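Local coordinates for protein nitrite oxidoreductase subunit A (Kuenenia stuttgartiensis, PDB 7B04) that is a molybdenum-containing member of the molybdopterin oxidoreductase family that carries an iron-sulfur cluster and two pterin guanylate cofactors, at residues H280-T288 and F821-N832; Y616-L624 and F636-T646. One frame throughout, in Å; residues are numbered along the deposited sequence.

Contact 1 (H280-T288 and F821-N832); sequences HPFSHGLQT and FYTPTGRLQAYN
Y822 and Q829 each meet the C-terminal end of helix 280-283, a worked example of how a distant loop in a molybdopterin oxidoreductase fold can receive the last carbonyl of a short helix and the one that follows it. Inside the helix end, the N-H groups of H284 and G285 converge on H280 O. Followed outward, Y822 places CB 3.3 Å from G285 O and 3.5 Å from H284 O, and CG 4.1 Å from G285 O. With CG beside the backbone N (chi1 -55°), the ring runs alongside L286, both side chains pointing the same way; CD2 faces L286 CD1 and CE2 reaches it at 3.8 Å. S409 of nitrite oxidoreductase subunit B packs on both residues. Y822 N also gives a weak bond to H284 O. T823 CG2 lies 3.4 Å from S283 O, whereas T823 OG1 bonds back to R827 O at 2.7 Å. On the helix itself, the amide of N832 stands almost perpendicular to the F282 ring (planes 89° apart), with N832 ND2 near the ring plane, 3.6 Å from F282 CD1. Q829 N supplies the firmer backbone link, meeting S283 O at 2.8 Å in the carbonyl plane, on a lone pair.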
loop_
_atom_site.group_PDB
_atom_site.type_symbol
_atom_site.label_atom_id
_atom_site.label_comp_id
_atom_site.label_asym_id
_atom_site.label_seq_id
_atom_site.Cartn_x
_atom_site.Cartn_y
_atom_site.Cartn_z
ATOM N N HIS B 280 -22.494 -6.969 16.723
ATOM C CA HIS B 280 -23.440 -7.422 15.706
ATOM C C HIS B 280 -24.254 -8.646 16.121
ATOM O O HIS B 280 -25.475 -8.642 15.882
ATOM C CB HIS B 280 -22.688 -7.677 14.395
ATOM C CG HIS B 280 -22.305 -6.426 13.671
ATOM N ND1 HIS B 280 -21.632 -6.437 12.468
ATOM C CD2 HIS B 280 -22.501 -5.123 13.981
ATOM C CE1 HIS B 280 -21.435 -5.194 12.067
ATOM N NE2 HIS B 280 -21.950 -4.378 12.968
ATOM N N PRO B 281 -23.685 -9.698 16.723
ATOM C CA PRO B 281 -24.544 -10.779 17.236
ATOM C C PRO B 281 -25.534 -10.317 18.291
ATOM O O PRO B 281 -26.575 -10.960 18.467
ATOM C CB PRO B 281 -23.541 -11.789 17.810
ATOM C CG PRO B 281 -22.288 -11.535 17.059
ATOM C CD PRO B 281 -22.257 -10.053 16.830
ATOM N N PHE B 282 -25.242 -9.223 18.997
ATOM C CA PHE B 282 -26.169 -8.707 19.998
ATOM C C PHE B 282 -27.251 -7.839 19.368
ATOM O O PHE B 282 -28.415 -7.898 19.780
ATOM C CB PHE B 282 -25.407 -7.908 21.058
ATOM C CG PHE B 282 -24.444 -8.731 21.866
ATOM C CD1 PHE B 282 -24.888 -9.491 22.934
ATOM C CD2 PHE B 282 -23.094 -8.738 21.560
ATOM C CE1 PHE B 282 -24.002 -10.246 23.679
ATOM C CE2 PHE B 282 -22.204 -9.492 22.301
ATOM C CZ PHE B 282 -22.658 -10.245 23.362
ATOM N N SER B 283 -26.888 -7.029 18.369
ATOM C CA SER B 283 -27.827 -6.057 17.822
ATOM C C SER B 283 -28.761 -6.683 16.791
ATOM O O SER B 283 -29.969 -6.420 16.808
ATOM C CB SER B 283 -27.065 -4.883 17.205
ATOM O OG SER B 283 -26.325 -4.183 18.191
ATOM N N HIS B 284 -28.228 -7.509 15.889
ATOM C CA HIS B 284 -29.046 -8.153 14.871
ATOM C C HIS B 284 -28.827 -9.654 14.751
ATOM O O HIS B 284 -29.584 -10.307 14.024
ATOM C CB HIS B 284 -28.815 -7.504 13.499
ATOM C CG HIS B 284 -27.379 -7.463 13.084
ATOM N ND1 HIS B 284 -26.751 -8.525 12.471
ATOM C CD2 HIS B 284 -26.450 -6.484 13.185
ATOM C CE1 HIS B 284 -25.496 -8.204 12.216
ATOM N NE2 HIS B 284 -25.288 -6.969 12.637
ATOM N N GLY B 285 -27.832 -10.221 15.428
ATOM C CA GLY B 285 -27.668 -11.662 15.453
ATOM C C GLY B 285 -27.046 -12.276 14.221
ATOM O O GLY B 285 -27.211 -13.478 13.995
ATOM N N LEU B 286 -26.329 -11.494 13.422
ATOM C CA LEU B 286 -25.631 -11.991 12.248
ATOM C C LEU B 286 -24.138 -11.765 12.425
ATOM O O LEU B 286 -23.716 -10.849 13.139
ATOM C CB LEU B 286 -26.126 -11.302 10.971
ATOM C CG LEU B 286 -25.985 -12.032 9.635
ATOM C CD1 LEU B 286 -27.096 -11.579 8.725
ATOM C CD2 LEU B 286 -24.637 -11.765 8.984
ATOM N N GLN B 287 -23.343 -12.623 11.780
ATOM C CA GLN B 287 -21.891 -12.562 11.919
ATOM C C GLN B 287 -21.360 -11.156 11.653
ATOM O O GLN B 287 -20.624 -10.593 12.470
ATOM C CB GLN B 287 -21.240 -13.572 10.972
ATOM C CG GLN B 287 -19.750 -13.767 11.192
ATOM C CD GLN B 287 -19.114 -14.645 10.131
ATOM O OE1 GLN B 287 -19.725 -14.938 9.103
ATOM N NE2 GLN B 287 -17.881 -15.072 10.378
ATOM N N THR B 288 -21.730 -10.571 10.515
ATOM C CA THR B 288 -21.214 -9.260 10.138
ATOM C C THR B 288 -22.195 -8.593 9.186
ATOM O O THR B 288 -22.668 -9.225 8.238
ATOM C CB THR B 288 -19.828 -9.369 9.492
ATOM O OG1 THR B 288 -18.836 -9.543 10.511
ATOM C CG2 THR B 288 -19.503 -8.107 8.702
ATOM N N PHE B 821 -35.317 -10.453 12.221
ATOM C CA PHE B 821 -33.869 -10.495 12.344
ATOM C C PHE B 821 -33.453 -11.751 13.108
ATOM O O PHE B 821 -34.282 -12.580 13.491
ATOM C CB PHE B 821 -33.356 -9.236 13.043
ATOM C CG PHE B 821 -33.604 -7.967 12.275
ATOM C CD1 PHE B 821 -32.742 -7.571 11.266
ATOM C CD2 PHE B 821 -34.697 -7.167 12.566
ATOM C CE1 PHE B 821 -32.967 -6.403 10.560
ATOM C CE2 PHE B 821 -34.928 -5.999 11.864
ATOM C CZ PHE B 821 -34.063 -5.616 10.860
ATOM N N TYR B 822 -32.149 -11.903 13.335
ATOM C CA TYR B 822 -31.605 -13.102 13.973
ATOM C C TYR B 822 -31.276 -12.865 15.443
ATOM O O TYR B 822 -30.275 -13.365 15.962
ATOM C CB TYR B 822 -30.372 -13.587 13.215
ATOM C CG TYR B 822 -30.619 -13.828 11.741
ATOM C CD1 TYR B 822 -31.234 -14.994 11.301
ATOM C CD2 TYR B 822 -30.246 -12.886 10.791
ATOM C CE1 TYR B 822 -31.465 -15.217 9.956
ATOM C CE2 TYR B 822 -30.473 -13.100 9.443
ATOM C CZ TYR B 822 -31.083 -14.266 9.032
ATOM O OH TYR B 822 -31.312 -14.485 7.692
ATOM N N THR B 823 -32.117 -12.107 16.128
ATOM C CA THR B 823 -32.034 -11.837 17.555
ATOM C C THR B 823 -33.029 -12.695 18.317
ATOM O O THR B 823 -33.865 -13.380 17.723
ATOM C CB THR B 823 -32.306 -10.354 17.821
ATOM O OG1 THR B 823 -33.550 -9.979 17.217
ATOM C CG2 THR B 823 -31.197 -9.512 17.248
ATOM N N PRO B 824 -32.948 -12.716 19.651
ATOM C CA PRO B 824 -34.042 -13.327 20.423
ATOM C C PRO B 824 -35.400 -12.698 20.152
ATOM O O PRO B 824 -36.415 -13.406 20.184
ATOM C CB PRO B 824 -33.600 -13.114 21.876
ATOM C CG PRO B 824 -32.118 -13.103 21.802
ATOM C CD PRO B 824 -31.776 -12.428 20.500
ATOM N N THR B 825 -35.456 -11.397 19.872
ATOM C CA THR B 825 -36.719 -10.727 19.585
ATOM C C THR B 825 -37.055 -10.661 18.102
ATOM O O THR B 825 -38.169 -10.254 17.757
ATOM C CB THR B 825 -36.712 -9.298 20.146
ATOM O OG1 THR B 825 -35.715 -8.518 19.473
ATOM C CG2 THR B 825 -36.434 -9.303 21.644
ATOM N N GLY B 826 -36.141 -11.051 17.219
ATOM C CA GLY B 826 -36.382 -10.842 15.806
ATOM C C GLY B 826 -36.331 -9.392 15.396
ATOM O O GLY B 826 -36.846 -9.035 14.332
ATOM N N ARG B 827 -35.725 -8.544 16.228
ATOM C CA ARG B 827 -35.698 -7.106 16.025
ATOM C C ARG B 827 -34.305 -6.586 16.330
ATOM O O ARG B 827 -33.496 -7.252 16.981
ATOM C CB ARG B 827 -36.717 -6.396 16.916
ATOM C CG ARG B 827 -38.155 -6.629 16.528
ATOM C CD ARG B 827 -39.069 -6.271 17.681
ATOM N NE ARG B 827 -40.468 -6.272 17.275
ATOM C CZ ARG B 827 -41.145 -5.179 16.950
ATOM N NH1 ARG B 827 -42.413 -5.271 16.591
ATOM N NH2 ARG B 827 -40.553 -3.993 16.981
ATOM N N LEU B 828 -34.028 -5.397 15.818
ATOM C CA LEU B 828 -32.730 -4.773 16.113
ATOM C C LEU B 828 -32.751 -4.516 17.611
ATOM O O LEU B 828 -33.688 -3.889 18.039
ATOM C CB LEU B 828 -32.670 -3.456 15.341
ATOM C CG LEU B 828 -32.725 -3.575 13.825
ATOM C CD1 LEU B 828 -32.796 -2.212 13.185
ATOM C CD2 LEU B 828 -31.526 -4.332 13.299
ATOM N N GLN B 829 -31.704 -4.884 18.342
ATOM C CA GLN B 829 -31.763 -4.730 19.810
ATOM C C GLN B 829 -30.813 -3.657 20.340
ATOM O O GLN B 829 -29.654 -3.672 20.005
ATOM C CB GLN B 829 -31.498 -6.077 20.475
ATOM C CG GLN B 829 -32.208 -7.232 19.805
ATOM C CD GLN B 829 -32.616 -8.316 20.767
ATOM O OE1 GLN B 829 -33.542 -9.073 20.526
ATOM N NE2 GLN B 829 -31.929 -8.399 21.879
ATOM N N ALA B 830 -31.353 -2.752 21.145
ATOM C CA ALA B 830 -30.577 -1.720 21.859
ATOM C C ALA B 830 -30.373 -2.160 23.305
ATOM O O ALA B 830 -29.802 -1.390 24.051
ATOM C CB ALA B 830 -31.278 -0.403 21.754
ATOM N N TYR B 831 -30.916 -3.319 23.672
ATOM C CA TYR B 831 -30.899 -3.856 25.052
ATOM C C TYR B 831 -30.633 -5.359 25.012
ATOM O O TYR B 831 -31.089 -5.990 24.079
ATOM C CB TYR B 831 -32.265 -3.630 25.697
ATOM C CG TYR B 831 -32.243 -3.740 27.196
ATOM C CD1 TYR B 831 -31.611 -2.783 27.960
ATOM C CD2 TYR B 831 -32.816 -4.812 27.844
ATOM C CE1 TYR B 831 -31.554 -2.878 29.334
ATOM C CE2 TYR B 831 -32.758 -4.924 29.218
ATOM C CZ TYR B 831 -32.131 -3.952 29.963
ATOM O OH TYR B 831 -32.043 -4.050 31.310
ATOM N N ASN B 832 -29.904 -5.894 25.991
ATOM C CA ASN B 832 -29.631 -7.355 26.060
ATOM C C ASN B 832 -29.958 -7.834 27.483
ATOM O O ASN B 832 -29.315 -7.360 28.400
ATOM C CB ASN B 832 -28.231 -7.684 25.536
ATOM C CG ASN B 832 -28.102 -7.627 24.028
ATOM O OD1 ASN B 832 -27.774 -6.604 23.457
ATOM N ND2 ASN B 832 -28.336 -8.734 23.362
#

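Contact 2 (Y616-L624 and F636-T646); sequences YWNHSERPL and FTGKTHMPSPT
The side chains of Y616 and P643 cross at about a right angle, P643 presenting CG to one face of the tyrosine ring. P643 CG stands 3.8 Å from the centroid of the Y616 ring and 28° off the normal, a CH-pi contact offset toward the rim on the CG-CD1 side. The tyrosine reaches this position with its own CG anti to the carbonyl carbon (chi1 -64°), which carries the ring out from helix 615-618 toward 636-646, where Y616 OH lies 3.1 Å from H641 O. P623 continues the apolar layer: its CG touches M642 SD, whose chain is bent at both chi2 and chi3, and lies 4.0 Å from P643 CD. The two segments bracket strands 625-627 and 633-635, and their meeting at L624 and F636 is consistent with the base of a beta hairpin: F636 N bonds L624 O at 3.0 Å, nearly head-on to the carbonyl. Beside it, T637 OG1 accepts L624 N at 3.2 Å and is also bonded to Q1069, while L624 CD2 packs on F636 CB. The side chains of E621 and T646 cross obliquely at the far end. T646 N approaches E621 OE1 at 2.9 Å from well above the carboxylate plane, and T646 OG1 adds a weak bond to the same oxygen. K223 is a second partner of T646 OG1, and Y206 OH bonds E621 OE2.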
loop_
_atom_site.group_PDB
_atom_site.type_symbol
_atom_site.label_atom_id
_atom_site.label_comp_id
_atom_site.label_asym_id
_atom_site.label_seq_id
_atom_site.Cartn_x
_atom_site.Cartn_y
_atom_site.Cartn_z
ATOM N N TYR B 616 -7.034 -17.711 22.979
ATOM C CA TYR B 616 -6.683 -18.422 24.204
ATOM C C TYR B 616 -5.205 -18.783 24.215
ATOM O O TYR B 616 -4.536 -18.654 25.246
ATOM C CB TYR B 616 -7.555 -19.667 24.358
ATOM C CG TYR B 616 -9.016 -19.335 24.533
ATOM C CD1 TYR B 616 -9.502 -18.887 25.753
ATOM C CD2 TYR B 616 -9.906 -19.452 23.475
ATOM C CE1 TYR B 616 -10.836 -18.573 25.918
ATOM C CE2 TYR B 616 -11.243 -19.140 23.630
ATOM C CZ TYR B 616 -11.702 -18.701 24.853
ATOM O OH TYR B 616 -13.030 -18.387 25.013
ATOM N N TRP B 617 -4.674 -19.220 23.072
ATOM C CA TRP B 617 -3.231 -19.386 22.938
ATOM C C TRP B 617 -2.506 -18.075 23.221
ATOM O O TRP B 617 -1.532 -18.039 23.982
ATOM C CB TRP B 617 -2.892 -19.907 21.542
ATOM C CG TRP B 617 -1.463 -19.710 21.181
ATOM C CD1 TRP B 617 -0.394 -20.419 21.645
ATOM C CD2 TRP B 617 -0.935 -18.725 20.288
ATOM N NE1 TRP B 617 0.768 -19.941 21.090
ATOM C CE2 TRP B 617 0.463 -18.900 20.253
ATOM C CE3 TRP B 617 -1.508 -17.715 19.511
ATOM C CZ2 TRP B 617 1.293 -18.104 19.473
ATOM C CZ3 TRP B 617 -0.681 -16.926 18.739
ATOM C CH2 TRP B 617 0.703 -17.127 18.725
ATOM N N ASN B 618 -2.966 -16.983 22.601
ATOM C CA ASN B 618 -2.369 -15.669 22.819
ATOM C C ASN B 618 -2.490 -15.208 24.265
ATOM O O ASN B 618 -1.730 -14.331 24.691
ATOM C CB ASN B 618 -3.024 -14.638 21.901
ATOM C CG ASN B 618 -2.166 -13.401 21.697
ATOM O OD1 ASN B 618 -2.507 -12.524 20.906
ATOM N ND2 ASN B 618 -1.046 -13.330 22.405
ATOM N N HIS B 619 -3.424 -15.775 25.027
ATOM C CA HIS B 619 -3.621 -15.432 26.430
ATOM C C HIS B 619 -2.707 -16.223 27.352
ATOM O O HIS B 619 -3.046 -16.434 28.525
ATOM C CB HIS B 619 -5.084 -15.645 26.820
ATOM C CG HIS B 619 -5.519 -14.822 27.990
ATOM N ND1 HIS B 619 -5.763 -13.470 27.896
ATOM C CD2 HIS B 619 -5.747 -15.157 29.283
ATOM C CE1 HIS B 619 -6.127 -13.007 29.077
ATOM N NE2 HIS B 619 -6.124 -14.010 29.937
ATOM N N SER B 620 -1.568 -16.686 26.836
ATOM C CA SER B 620 -0.670 -17.591 27.551
ATOM C C SER B 620 -1.369 -18.920 27.825
ATOM O O SER B 620 -1.188 -19.538 28.876
ATOM C CB SER B 620 -0.135 -16.964 28.843
ATOM O OG SER B 620 0.751 -15.896 28.556
ATOM N N GLU B 621 -2.176 -19.352 26.854
ATOM C CA GLU B 621 -2.830 -20.662 26.864
ATOM C C GLU B 621 -3.711 -20.861 28.098
ATOM O O GLU B 621 -3.753 -21.942 28.687
ATOM C CB GLU B 621 -1.789 -21.774 26.748
ATOM C CG GLU B 621 -2.351 -23.077 26.252
ATOM C CD GLU B 621 -1.489 -23.689 25.188
ATOM O OE1 GLU B 621 -1.972 -23.770 24.049
ATOM O OE2 GLU B 621 -0.339 -24.075 25.482
ATOM N N ARG B 622 -4.420 -19.807 28.502
ATOM C CA ARG B 622 -5.326 -19.873 29.644
ATOM C C ARG B 622 -6.643 -19.187 29.312
ATOM O O ARG B 622 -6.650 -18.180 28.587
ATOM C CB ARG B 622 -4.707 -19.236 30.896
ATOM C CG ARG B 622 -3.356 -19.826 31.292
ATOM C CD ARG B 622 -3.490 -21.266 31.772
ATOM N NE ARG B 622 -2.231 -21.795 32.292
ATOM C CZ ARG B 622 -1.333 -22.450 31.562
ATOM N NH1 ARG B 622 -1.551 -22.668 30.271
ATOM N NH2 ARG B 622 -0.216 -22.892 32.124
ATOM N N PRO B 623 -7.766 -19.700 29.806
ATOM C CA PRO B 623 -9.033 -18.968 29.706
ATOM C C PRO B 623 -9.059 -17.825 30.716
ATOM O O PRO B 623 -8.137 -17.643 31.509
ATOM C CB PRO B 623 -10.087 -20.031 30.042
ATOM C CG PRO B 623 -9.376 -21.350 29.919
ATOM C CD PRO B 623 -7.966 -21.061 30.324
ATOM N N LEU B 624 -10.144 -17.052 30.682
ATOM C CA LEU B 624 -10.311 -15.953 31.631
ATOM C C LEU B 624 -10.750 -16.546 32.960
ATOM O O LEU B 624 -11.931 -16.791 33.206
ATOM C CB LEU B 624 -11.313 -14.925 31.122
ATOM C CG LEU B 624 -11.753 -13.827 32.102
ATOM C CD1 LEU B 624 -10.568 -13.075 32.683
ATOM C CD2 LEU B 624 -12.706 -12.862 31.424
ATOM N N PHE B 636 -14.842 -17.030 33.891
ATOM C CA PHE B 636 -15.745 -16.210 33.097
ATOM C C PHE B 636 -15.878 -16.715 31.672
ATOM O O PHE B 636 -16.695 -16.186 30.913
ATOM C CB PHE B 636 -15.263 -14.757 33.086
ATOM C CG PHE B 636 -15.465 -14.043 34.391
ATOM C CD1 PHE B 636 -16.667 -13.420 34.677
ATOM C CD2 PHE B 636 -14.456 -14.004 35.335
ATOM C CE1 PHE B 636 -16.852 -12.766 35.875
ATOM C CE2 PHE B 636 -14.644 -13.353 36.534
ATOM C CZ PHE B 636 -15.838 -12.734 36.806
ATOM N N THR B 637 -15.091 -17.719 31.301
ATOM C CA THR B 637 -15.173 -18.310 29.977
ATOM C C THR B 637 -16.306 -19.325 29.941
ATOM O O THR B 637 -16.361 -20.236 30.772
ATOM C CB THR B 637 -13.850 -18.989 29.621
ATOM O OG1 THR B 637 -12.864 -17.991 29.330
ATOM C CG2 THR B 637 -14.024 -19.893 28.414
ATOM N N GLY B 638 -17.209 -19.168 28.977
ATOM C CA GLY B 638 -18.287 -20.120 28.831
ATOM C C GLY B 638 -17.780 -21.479 28.390
ATOM O O GLY B 638 -16.721 -21.611 27.777
ATOM N N LYS B 639 -18.560 -22.513 28.714
ATOM C CA LYS B 639 -18.164 -23.870 28.345
ATOM C C LYS B 639 -18.084 -24.024 26.833
ATOM O O LYS B 639 -17.224 -24.750 26.320
ATOM C CB LYS B 639 -19.129 -24.892 28.942
ATOM C CG LYS B 639 -20.382 -24.296 29.548
ATOM C CD LYS B 639 -21.353 -25.386 29.967
ATOM N N THR B 640 -18.975 -23.348 26.104
ATOM C CA THR B 640 -18.948 -23.424 24.648
ATOM C C THR B 640 -17.647 -22.862 24.089
ATOM O O THR B 640 -17.199 -23.286 23.017
ATOM C CB THR B 640 -20.143 -22.677 24.056
ATOM O OG1 THR B 640 -21.285 -22.854 24.903
ATOM C CG2 THR B 640 -20.467 -23.196 22.663
ATOM N N HIS B 641 -17.025 -21.924 24.801
ATOM C CA HIS B 641 -15.801 -21.269 24.360
ATOM C C HIS B 641 -14.537 -21.942 24.891
ATOM O O HIS B 641 -13.442 -21.412 24.684
ATOM C CB HIS B 641 -15.789 -19.805 24.820
ATOM C CG HIS B 641 -16.958 -18.992 24.352
ATOM N ND1 HIS B 641 -16.845 -18.022 23.379
ATOM C CD2 HIS B 641 -18.256 -18.989 24.737
ATOM C CE1 HIS B 641 -18.025 -17.462 23.177
ATOM N NE2 HIS B 641 -18.899 -18.034 23.988
ATOM N N MET B 642 -14.655 -23.088 25.555
ATOM C CA MET B 642 -13.522 -23.615 26.312
ATOM C C MET B 642 -12.442 -24.139 25.370
ATOM O O MET B 642 -12.735 -24.954 24.487
ATOM C CB MET B 642 -13.976 -24.719 27.264
ATOM C CG MET B 642 -12.930 -25.110 28.297
ATOM S SD MET B 642 -12.406 -23.719 29.322
ATOM C CE MET B 642 -13.873 -23.443 30.313
ATOM N N PRO B 643 -11.190 -23.701 25.525
ATOM C CA PRO B 643 -10.101 -24.225 24.690
ATOM C C PRO B 643 -9.453 -25.474 25.264
ATOM O O PRO B 643 -9.842 -25.959 26.331
ATOM C CB PRO B 643 -9.112 -23.057 24.658
ATOM C CG PRO B 643 -9.280 -22.432 26.007
ATOM C CD PRO B 643 -10.749 -22.563 26.350
ATOM N N SER B 644 -8.460 -25.995 24.558
ATOM C CA SER B 644 -7.679 -27.152 24.962
ATOM C C SER B 644 -6.203 -26.824 24.801
ATOM O O SER B 644 -5.842 -25.907 24.057
ATOM C CB SER B 644 -8.045 -28.389 24.126
ATOM O OG SER B 644 -7.667 -28.228 22.771
ATOM N N PRO B 645 -5.324 -27.542 25.503
ATOM C CA PRO B 645 -3.885 -27.275 25.372
ATOM C C PRO B 645 -3.396 -27.459 23.942
ATOM O O PRO B 645 -3.844 -28.353 23.223
ATOM C CB PRO B 645 -3.248 -28.303 26.316
ATOM C CG PRO B 645 -4.312 -28.608 27.310
ATOM C CD PRO B 645 -5.603 -28.545 26.548
ATOM N N THR B 646 -2.472 -26.592 23.529
ATOM C CA THR B 646 -1.849 -26.680 22.214
ATOM C C THR B 646 -0.499 -27.365 22.362
ATOM O O THR B 646 0.381 -26.869 23.074
ATOM C CB THR B 646 -1.666 -25.304 21.571
ATOM O OG1 THR B 646 -2.913 -24.599 21.563
ATOM C CG2 THR B 646 -1.146 -25.440 20.146
#

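Followed from the N terminus, the chain first reaches 280-288, shortly after strand 265-266 at one border of the seven-stranded mixed sheet. It then builds the five-stranded parallel sheet, which ends with strand 558-561, before arriving at 616-624. Contact 2 closes a short loop through strands 625-627 and 633-635, and its second segment leads into strand 648-652 of the seven-stranded sheet. Strands 676-681 and 693-696 of that sheet follow, and only then does 821-832, between helices 812-816 and 835-840, return to the end of helix 280-283 and close the long loop of contact 1. Contact 2 is thus nested inside contact 1. Their centres lie 26 Å apart and their nearest atoms about 9 Å.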